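Local structure of alpha-rhamnosidase (Dictyoglomus thermophilum, 6I60) at residues Asn28-Phe33 / Arg58-Asn63; Ser182-Lys187 / Asp240-Ile245; Ile304-Lys309 / Val416-Gly421; Pro498-Arg503 / Thr813-His818. The protein probably hydrolyses terminal non-reducing alpha-L-rhamnose residues in alpha-L-rhamnosides. One frame throughout, in Å; residues are numbered along the deposited sequence.

Contact 1 (Asn28-Phe33 / Arg58-Asn63)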
loop_
_atom_site.group_PDB
_atom_site.type_symbol
_atom_site.label_atom_id
_atom_site.label_comp_id
_atom_site.label_asym_id
_atom_site.label_seq_id
_atom_site.Cartn_x
_atom_site.Cartn_y
_atom_site.Cartn_z
ATOM N N ASN A 28 19.800 13.682 29.223
ATOM C CA ASN A 28 19.100 12.858 28.238
ATOM C C ASN A 28 18.158 11.924 28.992
ATOM O O ASN A 28 18.429 10.740 29.202
ATOM C CB ASN A 28 20.101 12.092 27.384
ATOM C CG ASN A 28 19.470 11.467 26.166
ATOM O OD1 ASN A 28 18.254 11.526 25.982
ATOM N ND2 ASN A 28 20.293 10.860 25.320
ATOM N N ILE A 29 17.020 12.486 29.413
ATOM C CA ILE A 29 16.116 11.791 30.325
ATOM C C ILE A 29 15.148 10.849 29.625
ATOM O O ILE A 29 14.497 10.038 30.300
ATOM C CB ILE A 29 15.315 12.805 31.166
ATOM C CG1 ILE A 29 14.129 13.345 30.364
ATOM C CG2 ILE A 29 16.211 13.947 31.624
ATOM C CD1 ILE A 29 13.128 14.108 31.197
ATOM N N TYR A 30 15.030 10.919 28.302
ATOM C CA TYR A 30 14.051 10.135 27.562
ATOM C C TYR A 30 14.748 9.002 26.819
ATOM O O TYR A 30 15.664 9.243 26.025
ATOM C CB TYR A 30 13.276 11.014 26.581
ATOM C CG TYR A 30 12.334 11.986 27.248
ATOM C CD1 TYR A 30 11.346 11.538 28.115
ATOM C CD2 TYR A 30 12.432 13.350 27.013
ATOM C CE1 TYR A 30 10.481 12.423 28.728
ATOM C CE2 TYR A 30 11.573 14.242 27.621
ATOM C CZ TYR A 30 10.599 13.774 28.477
ATOM O OH TYR A 30 9.741 14.661 29.084
ATOM N N SER A 31 14.310 7.774 27.077
ATOM C CA SER A 31 14.771 6.619 26.329
ATOM C C SER A 31 14.062 6.550 24.980
ATOM O O SER A 31 13.013 7.171 24.787
ATOM C CB SER A 31 14.517 5.344 27.131
ATOM O OG SER A 31 13.195 4.872 26.937
ATOM N N PRO A 32 14.624 5.819 24.017
ATOM C CA PRO A 32 13.940 5.657 22.728
ATOM C C PRO A 32 12.566 5.027 22.907
ATOM O O PRO A 32 12.360 4.169 23.768
ATOM C CB PRO A 32 14.881 4.743 21.938
ATOM C CG PRO A 32 16.219 4.971 22.546
ATOM C CD PRO A 32 15.971 5.220 24.004
ATOM N N PHE A 33 11.617 5.470 22.087
ATOM C CA PHE A 33 10.239 5.013 22.163
ATOM C C PHE A 33 9.783 4.531 20.792
ATOM O O PHE A 33 10.452 4.744 19.777
ATOM C CB PHE A 33 9.307 6.122 22.680
ATOM C CG PHE A 33 9.222 7.318 21.774
ATOM C CD1 PHE A 33 10.186 8.310 21.821
ATOM C CD2 PHE A 33 8.173 7.452 20.877
ATOM C CE1 PHE A 33 10.108 9.412 20.987
ATOM C CE2 PHE A 33 8.089 8.551 20.043
ATOM C CZ PHE A 33 9.059 9.533 20.097
ATOM N N ARG A 58 13.179 11.473 21.468
ATOM C CA ARG A 58 12.566 12.663 22.045
ATOM C C ARG A 58 13.527 13.242 23.073
ATOM O O ARG A 58 14.081 12.500 23.889
ATOM C CB ARG A 58 11.216 12.333 22.694
ATOM C CG ARG A 58 10.677 13.424 23.608
ATOM C CD ARG A 58 9.257 13.815 23.225
ATOM N NE ARG A 58 8.540 14.445 24.332
ATOM C CZ ARG A 58 7.223 14.624 24.363
ATOM N NH1 ARG A 58 6.471 14.223 23.347
ATOM N NH2 ARG A 58 6.657 15.206 25.412
ATOM N N HIS A 59 13.724 14.555 23.032
ATOM C CA HIS A 59 14.651 15.223 23.930
ATOM C C HIS A 59 14.004 16.477 24.500
ATOM O O HIS A 59 13.066 17.035 23.925
ATOM C CB HIS A 59 15.960 15.585 23.216
ATOM C CG HIS A 59 17.135 15.713 24.134
ATOM N ND1 HIS A 59 17.457 16.892 24.770
ATOM C CD2 HIS A 59 18.067 14.810 24.520
ATOM C CE1 HIS A 59 18.536 16.710 25.510
ATOM N NE2 HIS A 59 18.927 15.455 25.376
ATOM N N LEU A 60 14.524 16.915 25.649
ATOM C CA LEU A 60 14.024 18.141 26.265
ATOM C C LEU A 60 14.489 19.373 25.501
ATOM O O LEU A 60 13.740 20.348 25.370
ATOM C CB LEU A 60 14.479 18.223 27.722
ATOM C CG LEU A 60 13.898 17.203 28.700
ATOM C CD1 LEU A 60 14.673 17.228 30.011
ATOM C CD2 LEU A 60 12.419 17.471 28.934
ATOM N N GLU A 61 15.719 19.351 24.993
ATOM C CA GLU A 61 16.309 20.505 24.339
ATOM C C GLU A 61 16.059 20.472 22.834
ATOM O O GLU A 61 15.667 19.455 22.259
ATOM C CB GLU A 61 17.811 20.569 24.616
ATOM C CG GLU A 61 18.203 20.201 26.035
ATOM C CD GLU A 61 19.696 19.999 26.184
ATOM O OE1 GLU A 61 20.434 20.305 25.223
ATOM O OE2 GLU A 61 20.133 19.535 27.260
ATOM N N LYS A 62 16.296 21.615 22.198
ATOM C CA LYS A 62 16.224 21.740 20.752
ATOM C C LYS A 62 17.588 21.446 20.129
ATOM O O LYS A 62 18.603 21.335 20.819
ATOM C CB LYS A 62 15.747 23.138 20.359
ATOM C CG LYS A 62 14.292 23.419 20.690
ATOM C CD LYS A 62 13.842 24.749 20.097
ATOM C CE LYS A 62 12.375 25.023 20.389
ATOM N NZ LYS A 62 12.045 26.464 20.216
ATOM N N ASN A 63 17.595 21.317 18.799
ATOM C CA ASN A 63 18.818 21.076 18.028
ATOM C C ASN A 63 19.557 19.833 18.517
ATOM O O ASN A 63 20.783 19.820 18.632
ATOM C CB ASN A 63 19.742 22.296 18.058
ATOM C CG ASN A 63 19.051 23.556 17.597
ATOM O OD1 ASN A 63 18.650 23.668 16.439
ATOM N ND2 ASN A 63 18.907 24.516 18.503
HETATM O O HOH W 1 16.069 12.818 26.299
#
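Y30, R58 and L60 carry most of this contact, and the Y30 ring meets both of the others. Its CD2 lies 3.8 Å from R58 CG. Its next ring atom, Y30 CE2, lies 3.6 Å from L60 CD2. R58 sends CG anti to its own backbone N (chi1 166°) and then bends at chi2. This sets CG against Y30 CD2 and puts the guanidinium on one side of the ring, nearly at right angles to it. R58 CZ stays 5.8 Å from the Y30 centroid, so any cation-pi attraction is at most weak. I29 CG1 sits over the centre of the opposite face, 3.7 Å above the plane. I29 thus backs the ring, while the arginine stands too far off to grip it. L60 uses both arms of its fork: CD2 goes to Y30, while CD1 touches I29 CD1 at 3.7 Å. At the other end, R58 CB packs on F33 CE1 at 3.6 Å.

One water joins the backbones. It donates to R58 O and to N28 OD1, and it accepts from Y30 N at 2.9 Å. The amide of N28 is thus used on both sides, because ND2 binds Q125 O. H59 crosses N28 at about a right angle, and its ND1 accepts from E61 N in the ring plane. Y30 O receives bonds from W119 and S127.

These are surface loops. One leads into strand 35-37, and the other joins strands 52-56 and 68-74. Their meeting, by side chains and one water, lies at the surface of the N-terminal immunoglobulin-like region.

Contact 2 (Ser182-Lys187 / Asp240-Ile245)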
loop_
_atom_site.group_PDB
_atom_site.type_symbol
_atom_site.label_atom_id
_atom_site.label_comp_id
_atom_site.label_asym_id
_atom_site.label_seq_id
_atom_site.Cartn_x
_atom_site.Cartn_y
_atom_site.Cartn_z
ATOM N N SER A 182 -9.235 -33.275 16.079
ATOM C CA SER A 182 -9.392 -33.215 17.524
ATOM C C SER A 182 -8.104 -33.653 18.209
ATOM O O SER A 182 -7.430 -34.582 17.751
ATOM C CB SER A 182 -10.559 -34.094 17.982
ATOM O OG SER A 182 -10.680 -35.243 17.160
ATOM N N PHE A 183 -7.763 -32.973 19.302
ATOM C CA PHE A 183 -6.609 -33.329 20.113
ATOM C C PHE A 183 -6.953 -33.115 21.579
ATOM O O PHE A 183 -7.909 -32.413 21.919
ATOM C CB PHE A 183 -5.361 -32.523 19.723
ATOM C CG PHE A 183 -5.517 -31.036 19.878
ATOM C CD1 PHE A 183 -6.145 -30.284 18.898
ATOM C CD2 PHE A 183 -5.019 -30.387 20.997
ATOM C CE1 PHE A 183 -6.285 -28.915 19.035
ATOM C CE2 PHE A 183 -5.152 -29.016 21.138
ATOM C CZ PHE A 183 -5.786 -28.280 20.156
ATOM N N SER A 184 -6.161 -33.734 22.452
ATOM C CA SER A 184 -6.411 -33.718 23.886
ATOM C C SER A 184 -5.271 -33.021 24.615
ATOM O O SER A 184 -4.104 -33.139 24.226
ATOM C CB SER A 184 -6.588 -35.139 24.428
ATOM O OG SER A 184 -7.939 -35.557 24.329
ATOM N N ILE A 185 -5.618 -32.293 25.675
ATOM C CA ILE A 185 -4.657 -31.585 26.510
ATOM C C ILE A 185 -4.888 -31.989 27.960
ATOM O O ILE A 185 -6.035 -32.152 28.392
ATOM C CB ILE A 185 -4.774 -30.054 26.344
ATOM C CG1 ILE A 185 -4.740 -29.666 24.864
ATOM C CG2 ILE A 185 -3.664 -29.341 27.101
ATOM C CD1 ILE A 185 -3.384 -29.851 24.212
ATOM N N SER A 186 -3.798 -32.160 28.710
ATOM C CA SER A 186 -3.895 -32.524 30.120
ATOM C C SER A 186 -3.081 -31.569 30.986
ATOM O O SER A 186 -3.650 -30.796 31.765
ATOM C CB SER A 186 -3.433 -33.967 30.333
ATOM O OG SER A 186 -2.380 -34.301 29.445
ATOM N N LYS A 187 -1.755 -31.618 30.862
ATOM C CA LYS A 187 -0.890 -30.698 31.587
ATOM C C LYS A 187 -1.129 -29.264 31.123
ATOM O O LYS A 187 -1.439 -29.010 29.956
ATOM C CB LYS A 187 0.577 -31.075 31.384
ATOM N N ASP A 240 -9.176 -27.359 28.489
ATOM C CA ASP A 240 -8.570 -28.467 29.215
ATOM C C ASP A 240 -8.660 -29.773 28.437
ATOM O O ASP A 240 -7.733 -30.123 27.701
ATOM C CB ASP A 240 -9.222 -28.632 30.589
ATOM C CG ASP A 240 -8.373 -29.453 31.540
ATOM O OD1 ASP A 240 -7.131 -29.427 31.408
ATOM O OD2 ASP A 240 -8.947 -30.129 32.418
ATOM N N GLY A 241 -9.770 -30.494 28.592
ATOM C CA GLY A 241 -9.904 -31.837 28.056
ATOM C C GLY A 241 -9.848 -31.958 26.546
ATOM O O GLY A 241 -8.773 -31.866 25.946
ATOM N N LYS A 242 -10.998 -32.188 25.920
ATOM C CA LYS A 242 -11.049 -32.355 24.475
ATOM C C LYS A 242 -10.939 -31.004 23.779
ATOM O O LYS A 242 -11.463 -29.994 24.257
ATOM C CB LYS A 242 -12.341 -33.058 24.060
ATOM C CG LYS A 242 -12.143 -34.498 23.608
ATOM C CD LYS A 242 -13.017 -34.829 22.408
ATOM C CE LYS A 242 -13.673 -36.193 22.559
ATOM N NZ LYS A 242 -14.747 -36.413 21.550
ATOM N N ASN A 243 -10.242 -30.990 22.645
ATOM C CA ASN A 243 -10.030 -29.778 21.872
ATOM C C ASN A 243 -10.430 -30.016 20.426
ATOM O O ASN A 243 -10.466 -31.151 19.944
ATOM C CB ASN A 243 -8.573 -29.319 21.931
ATOM C CG ASN A 243 -8.239 -28.614 23.221
ATOM O OD1 ASN A 243 -8.831 -28.888 24.264
ATOM N ND2 ASN A 243 -7.286 -27.694 23.159
ATOM N N ALA A 244 -10.722 -28.920 19.730
ATOM C CA ALA A 244 -11.127 -28.987 18.336
ATOM C C ALA A 244 -10.602 -27.762 17.604
ATOM O O ALA A 244 -10.567 -26.662 18.162
ATOM C CB ALA A 244 -12.652 -29.074 18.199
ATOM N N ILE A 245 -10.192 -27.964 16.356
ATOM C CA ILE A 245 -9.758 -26.878 15.490
ATOM C C ILE A 245 -10.614 -26.894 14.231
ATOM O O ILE A 245 -11.093 -27.947 13.796
ATOM C CB ILE A 245 -8.258 -26.982 15.144
ATOM C CG1 ILE A 245 -7.895 -28.415 14.772
ATOM C CG2 ILE A 245 -7.410 -26.545 16.320
ATOM C CD1 ILE A 245 -8.032 -28.711 13.313
#
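F183 and N243 form the tight part of this contact. N243 CB sits over the centre of the F183 ring, 3.5 Å from the centroid, in a CH-pi contact 14° off the ring normal. The phenyl is set by chi1 of 60°, which puts CG between the backbone N and the carbonyl carbon and leans the ring across to the partner strand. The N243 amide is turned 66° from the ring plane, with ND2 near F183 CE2. Two isoleucines meet the ring edge in its plane: I245 CG2, 3.8 Å from F183 CE1, and I185 CD1 across from it. I185 CG1 also reaches N243 ND2 at 3.6 Å, and Y273 touches I185 from strand 264-273.

The backbones form an antiparallel pair, strand 171-184 beside strand 242-250, the latter in the rhamnosidase N-terminal domain. F183 and N243 are a hydrogen-bonded pair: N243 N gives to F183 O at 2.8 Å, and the return bond from F183 N is weak. Beyond the strand ends, I185 N still bonds G241 O at 3.2 Å.

The other face is looser. S182, S184, K242 and A244 point there. S184 OG comes no nearer to K242 CG than 4.4 Å. In the loop before strand 242-250, the exposed D240 carboxylate has a long, weak ion pair with K188.

Contact 3 (Ile304-Lys309 / Val416-Gly421)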
loop_
_atom_site.group_PDB
_atom_site.type_symbol
_atom_site.label_atom_id
_atom_site.label_comp_id
_atom_site.label_asym_id
_atom_site.label_seq_id
_atom_site.Cartn_x
_atom_site.Cartn_y
_atom_site.Cartn_z
ATOM N N ILE A 304 -21.886 -17.730 -2.052
ATOM C CA ILE A 304 -23.222 -18.232 -1.753
ATOM C C ILE A 304 -23.167 -18.986 -0.431
ATOM O O ILE A 304 -22.333 -19.883 -0.257
ATOM C CB ILE A 304 -23.748 -19.133 -2.882
ATOM C CG1 ILE A 304 -23.863 -18.342 -4.185
ATOM C CG2 ILE A 304 -25.085 -19.742 -2.502
ATOM C CD1 ILE A 304 -23.497 -19.142 -5.407
ATOM N N TYR A 305 -24.053 -18.625 0.496
ATOM C CA TYR A 305 -24.111 -19.222 1.828
ATOM C C TYR A 305 -25.498 -19.817 2.035
ATOM O O TYR A 305 -26.478 -19.080 2.192
ATOM C CB TYR A 305 -23.795 -18.184 2.903
ATOM C CG TYR A 305 -23.569 -18.749 4.290
ATOM C CD1 TYR A 305 -24.638 -19.140 5.090
ATOM C CD2 TYR A 305 -22.287 -18.877 4.808
ATOM C CE1 TYR A 305 -24.434 -19.649 6.357
ATOM C CE2 TYR A 305 -22.074 -19.385 6.075
ATOM C CZ TYR A 305 -23.152 -19.769 6.845
ATOM O OH TYR A 305 -22.946 -20.278 8.107
ATOM N N ASP A 306 -25.583 -21.145 2.047
ATOM C CA ASP A 306 -26.841 -21.855 2.266
ATOM C C ASP A 306 -26.910 -22.241 3.739
ATOM O O ASP A 306 -26.233 -23.173 4.181
ATOM C CB ASP A 306 -26.945 -23.077 1.360
ATOM C CG ASP A 306 -28.342 -23.672 1.339
ATOM O OD1 ASP A 306 -28.728 -24.254 0.303
ATOM O OD2 ASP A 306 -29.053 -23.558 2.361
ATOM N N GLY A 307 -27.734 -21.518 4.502
ATOM C CA GLY A 307 -27.854 -21.782 5.925
ATOM C C GLY A 307 -28.475 -23.123 6.255
ATOM O O GLY A 307 -28.320 -23.606 7.382
ATOM N N ARG A 308 -29.175 -23.736 5.300
ATOM C CA ARG A 308 -29.764 -25.045 5.551
ATOM C C ARG A 308 -28.701 -26.134 5.638
ATOM O O ARG A 308 -28.849 -27.081 6.418
ATOM C CB ARG A 308 -30.788 -25.373 4.465
ATOM C CG ARG A 308 -31.940 -24.379 4.386
ATOM C CD ARG A 308 -32.728 -24.541 3.098
ATOM N NE ARG A 308 -31.855 -24.589 1.928
ATOM C CZ ARG A 308 -32.264 -24.907 0.704
ATOM N NH1 ARG A 308 -33.537 -25.207 0.485
ATOM N NH2 ARG A 308 -31.399 -24.926 -0.303
ATOM N N LYS A 309 -27.623 -26.015 4.861
ATOM C CA LYS A 309 -26.516 -26.973 4.881
ATOM C C LYS A 309 -25.431 -26.584 5.875
ATOM O O LYS A 309 -24.241 -26.797 5.623
ATOM C CB LYS A 309 -25.934 -27.118 3.478
ATOM C CG LYS A 309 -26.964 -27.357 2.386
ATOM C CD LYS A 309 -26.290 -27.704 1.063
ATOM C CE LYS A 309 -27.286 -27.723 -0.088
ATOM N NZ LYS A 309 -27.312 -26.428 -0.826
ATOM N N VAL A 416 -25.326 -14.420 -2.237
ATOM C CA VAL A 416 -26.616 -15.069 -2.039
ATOM C C VAL A 416 -26.607 -15.759 -0.683
ATOM O O VAL A 416 -25.674 -16.507 -0.369
ATOM C CB VAL A 416 -26.921 -16.080 -3.161
ATOM C CG1 VAL A 416 -28.045 -17.018 -2.750
ATOM C CG2 VAL A 416 -27.269 -15.348 -4.446
ATOM N N TYR A 417 -27.640 -15.505 0.119
ATOM C CA TYR A 417 -27.795 -16.135 1.424
ATOM C C TYR A 417 -29.172 -16.775 1.503
ATOM O O TYR A 417 -30.184 -16.101 1.284
ATOM C CB TYR A 417 -27.611 -15.121 2.554
ATOM C CG TYR A 417 -27.911 -15.676 3.928
ATOM C CD1 TYR A 417 -27.019 -16.533 4.563
ATOM C CD2 TYR A 417 -29.083 -15.342 4.593
ATOM C CE1 TYR A 417 -27.289 -17.039 5.821
ATOM C CE2 TYR A 417 -29.361 -15.843 5.849
ATOM C CZ TYR A 417 -28.461 -16.690 6.459
ATOM O OH TYR A 417 -28.738 -17.189 7.711
ATOM N N ILE A 418 -29.208 -18.068 1.811
ATOM C CA ILE A 418 -30.453 -18.808 1.982
ATOM C C ILE A 418 -30.712 -18.949 3.475
ATOM O O ILE A 418 -29.892 -19.520 4.205
ATOM C CB ILE A 418 -30.395 -20.179 1.293
ATOM C CG1 ILE A 418 -30.150 -20.007 -0.207
ATOM C CG2 ILE A 418 -31.682 -20.950 1.530
ATOM C CD1 ILE A 418 -28.943 -20.760 -0.714
ATOM N N THR A 419 -31.853 -18.436 3.927
ATOM C CA THR A 419 -32.130 -18.335 5.350
ATOM C C THR A 419 -32.375 -19.711 5.970
ATOM O O THR A 419 -32.680 -20.693 5.286
ATOM C CB THR A 419 -33.341 -17.436 5.595
ATOM O OG1 THR A 419 -34.535 -18.116 5.185
ATOM C CG2 THR A 419 -33.210 -16.136 4.810
ATOM N N LYS A 420 -32.233 -19.767 7.296
ATOM C CA LYS A 420 -32.522 -20.971 8.065
ATOM C C LYS A 420 -33.861 -20.915 8.788
ATOM O O LYS A 420 -34.408 -21.970 9.125
ATOM C CB LYS A 420 -31.416 -21.228 9.093
ATOM C CG LYS A 420 -30.034 -20.800 8.640
ATOM C CD LYS A 420 -29.225 -20.239 9.798
ATOM C CE LYS A 420 -27.736 -20.261 9.490
ATOM N NZ LYS A 420 -26.926 -20.343 10.735
ATOM N N GLY A 421 -34.390 -19.718 9.040
ATOM C CA GLY A 421 -35.682 -19.567 9.684
ATOM C C GLY A 421 -35.636 -19.608 11.197
ATOM O O GLY A 421 -36.526 -20.180 11.835
#
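Y305 and Y417 pair within parallel strands 304-306 and 416-418, whose axes lie 4.7 Å apart and run within 1° of each other. Y305 N bonds V416 O at 2.8 Å, Y305 O accepts from I418 N, and G307 N bonds I418 O.

The two tyrosines lie side by side. Y305 CD1 comes 3.5 Å from Y417 CE1, at the edge of the Y417 ring. Y417 OH bonds E425. I304, V416, D306 and I418 point to the other face. There I304 CG1 packs on V416 CB at 3.9 Å, and I418 CD1 reaches D306 CG at 3.6 Å.

D306 turns CG anti to its backbone N (chi1 -168°), and its carboxylate is gripped side-on by R308. NH2 of R308 meets the syn lone pair of D306 OD1 at 2.8 Å, and R308 NE meets that of OD2. K309 NZ comes to OD1 from above the carboxylate plane, and R308 N also gives to OD2. I418 CG2 lies over one face of the R308 guanidinium. With an alanine here in place of D306, R308 and K309 would probably lose their shared anion, and the guanidinium would be free to swing off I418.

The bond from R308 N to D306 OD2 makes an Asx turn, and D306, R308 and K309 form a salt-bridge network. The parallel pairing joins the rhamnosidase N-terminal domain to the concanavalin-like domain.

Contact 4 (Pro498-Arg503 / Thr813-His818)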
loop_
_atom_site.group_PDB
_atom_site.type_symbol
_atom_site.label_atom_id
_atom_site.label_comp_id
_atom_site.label_asym_id
_atom_site.label_seq_id
_atom_site.Cartn_x
_atom_site.Cartn_y
_atom_site.Cartn_z
ATOM N N PRO A 498 -10.899 -2.050 -7.889
ATOM C CA PRO A 498 -11.329 -3.087 -6.948
ATOM C C PRO A 498 -12.728 -3.627 -7.208
ATOM O O PRO A 498 -13.266 -4.359 -6.372
ATOM C CB PRO A 498 -11.270 -2.352 -5.607
ATOM C CG PRO A 498 -11.584 -0.883 -5.980
ATOM C CD PRO A 498 -11.428 -0.736 -7.488
ATOM N N GLN A 499 -13.332 -3.289 -8.348
ATOM C CA GLN A 499 -14.748 -3.566 -8.556
ATOM C C GLN A 499 -15.042 -4.574 -9.660
ATOM O O GLN A 499 -16.046 -5.284 -9.568
ATOM C CB GLN A 499 -15.506 -2.260 -8.846
ATOM C CG GLN A 499 -15.443 -1.781 -10.290
ATOM C CD GLN A 499 -14.153 -1.052 -10.611
ATOM O OE1 GLN A 499 -13.801 -0.068 -9.960
ATOM N NE2 GLN A 499 -13.438 -1.536 -11.618
ATOM N N ARG A 500 -14.202 -4.674 -10.688
ATOM C CA ARG A 500 -14.516 -5.501 -11.843
ATOM C C ARG A 500 -13.679 -6.782 -11.839
ATOM O O ARG A 500 -13.016 -7.123 -10.852
ATOM C CB ARG A 500 -14.319 -4.698 -13.132
ATOM C CG ARG A 500 -12.885 -4.285 -13.415
ATOM C CD ARG A 500 -12.834 -3.242 -14.521
ATOM N NE ARG A 500 -11.467 -2.914 -14.918
ATOM C CZ ARG A 500 -11.123 -1.792 -15.541
ATOM N NH1 ARG A 500 -12.047 -0.888 -15.835
ATOM N NH2 ARG A 500 -9.859 -1.569 -15.869
ATOM N N ASP A 501 -13.720 -7.500 -12.961
ATOM C CA ASP A 501 -13.030 -8.776 -13.100
ATOM C C ASP A 501 -11.546 -8.578 -13.383
ATOM O O ASP A 501 -10.995 -9.187 -14.305
ATOM C CB ASP A 501 -13.677 -9.607 -14.211
ATOM C CG ASP A 501 -13.883 -8.816 -15.494
ATOM O OD1 ASP A 501 -13.584 -7.603 -15.515
ATOM O OD2 ASP A 501 -14.347 -9.411 -16.487
ATOM N N GLU A 502 -10.892 -7.729 -12.594
ATOM C CA GLU A 502 -9.467 -7.478 -12.758
ATOM C C GLU A 502 -8.783 -7.450 -11.399
ATOM O O GLU A 502 -8.391 -8.498 -10.875
ATOM C CB GLU A 502 -9.234 -6.165 -13.508
ATOM C CG GLU A 502 -7.829 -6.010 -14.070
ATOM C CD GLU A 502 -7.756 -4.993 -15.192
ATOM O OE1 GLU A 502 -6.667 -4.837 -15.784
ATOM O OE2 GLU A 502 -8.787 -4.349 -15.483
ATOM N N ARG A 503 -8.642 -6.255 -10.821
ATOM C CA ARG A 503 -8.015 -6.070 -9.512
ATOM C C ARG A 503 -6.590 -6.617 -9.483
ATOM O O ARG A 503 -6.102 -7.056 -8.439
ATOM C CB ARG A 503 -8.857 -6.701 -8.398
ATOM C CG ARG A 503 -10.346 -6.410 -8.508
ATOM C CD ARG A 503 -11.156 -7.297 -7.581
ATOM N NE ARG A 503 -12.557 -7.379 -7.987
ATOM C CZ ARG A 503 -13.563 -7.631 -7.155
ATOM N NH1 ARG A 503 -13.327 -7.825 -5.865
ATOM N NH2 ARG A 503 -14.806 -7.689 -7.614
ATOM N N THR A 813 -19.661 -0.573 -20.092
ATOM C CA THR A 813 -18.613 -1.576 -20.013
ATOM C C THR A 813 -17.366 -1.091 -20.752
ATOM O O THR A 813 -17.390 -0.114 -21.505
ATOM C CB THR A 813 -19.093 -2.914 -20.578
ATOM O OG1 THR A 813 -17.965 -3.769 -20.802
ATOM C CG2 THR A 813 -19.846 -2.712 -21.884
ATOM N N GLY A 814 -16.263 -1.790 -20.528
ATOM C CA GLY A 814 -14.979 -1.309 -20.989
ATOM C C GLY A 814 -14.296 -0.460 -19.936
ATOM O O GLY A 814 -14.809 -0.226 -18.838
ATOM N N MET A 815 -13.103 0.017 -20.289
ATOM C CA MET A 815 -12.269 0.756 -19.348
ATOM C C MET A 815 -12.954 2.026 -18.858
ATOM O O MET A 815 -12.568 3.133 -19.242
ATOM C CB MET A 815 -10.926 1.097 -19.991
ATOM C CG MET A 815 -9.828 0.102 -19.673
ATOM S SD MET A 815 -8.270 0.527 -20.464
ATOM C CE MET A 815 -8.392 2.310 -20.548
ATOM N N ASN A 816 -13.966 1.872 -17.999
ATOM C CA ASN A 816 -14.758 2.987 -17.491
ATOM C C ASN A 816 -14.872 2.939 -15.971
ATOM O O ASN A 816 -15.857 3.423 -15.407
ATOM C CB ASN A 816 -16.158 2.997 -18.110
ATOM C CG ASN A 816 -16.138 3.095 -19.624
ATOM O OD1 ASN A 816 -15.191 3.611 -20.216
ATOM N ND2 ASN A 816 -17.202 2.613 -20.257
ATOM N N SER A 817 -13.886 2.355 -15.294
ATOM C CA SER A 817 -13.996 2.155 -13.855
ATOM C C SER A 817 -13.938 3.482 -13.108
ATOM O O SER A 817 -13.303 4.446 -13.548
ATOM C CB SER A 817 -12.889 1.233 -13.353
ATOM O OG SER A 817 -12.699 1.389 -11.956
ATOM N N HIS A 818 -14.608 3.520 -11.955
ATOM C CA HIS A 818 -14.760 4.736 -11.167
ATOM C C HIS A 818 -14.019 4.673 -9.835
ATOM O O HIS A 818 -14.377 5.396 -8.899
ATOM C CB HIS A 818 -16.242 5.026 -10.930
ATOM C CG HIS A 818 -16.915 5.715 -12.076
ATOM N ND1 HIS A 818 -17.664 6.861 -11.918
ATOM C CD2 HIS A 818 -16.950 5.419 -13.397
ATOM C CE1 HIS A 818 -18.132 7.242 -13.094
ATOM N NE2 HIS A 818 -17.713 6.384 -14.008
#
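The R500 guanidinium has N816 N at its edge, while S817 CB and M815 CA approach it obliquely. R500 NH1 is 3.4 Å from S817 CB and 3.9 Å from M815 CA. R500 NE and NH2 lie along another part of its rim, and both hold one oxygen, OE2 of E502, side-on at 3.1 and 3.0 Å. The R503 guanidinium carries P498 O over one face, 3.3 Å above its plane. R503 NE bonds R500 O, which lies in the plane of the R503 guanidinium, at 2.9 Å.

R500 starts with chi1 at 65° and then runs extended from CG to NE, which carries the head across to 813-818. Its NH1 makes a salt bridge to E805. The same oxygen, E805 OE1, accepts from S817 N, so it ties the arginine to the facing loop. A leucine in place of R500 would probably leave E502 OE2 without its two-nitrogen grip and E805 without its salt-bridge mate, and so weaken the tie to 813-818.

S817 CB also packs near the Q499 side chain, and S817 OG bonds H820 ND1.

Both loops belong to the six-hairpin glycosidase domain, an alpha/alpha barrel, where they lie between helices. A triethylene glycol, probably from the crystallisation liquor, rests about 3 Å from R500 and bonds E502 weakly. This is consistent with a charged pocket on the barrel.

The four contacts follow one another along the chain, each closing before the next opens. Contact 1 lies in the N-terminal immunoglobulin-like region, with its centre 50 to 59 Å from those of the others. It is on the opposite side of the chain's centre from contact 4. Contacts 2 and 3 have centres 31 Å apart and are linked through strands: 171-184 and 302-306 both pair with 288-298. Contact 3 then passes from the rhamnosidase N-terminal domain to the concanavalin-like domain. Contact 4 sits in the helical glycosidase domain, nearest atoms about 13 Å from contact 3. No two contacts touch; contact 3 bridges two domains, while contact 4 lies within one.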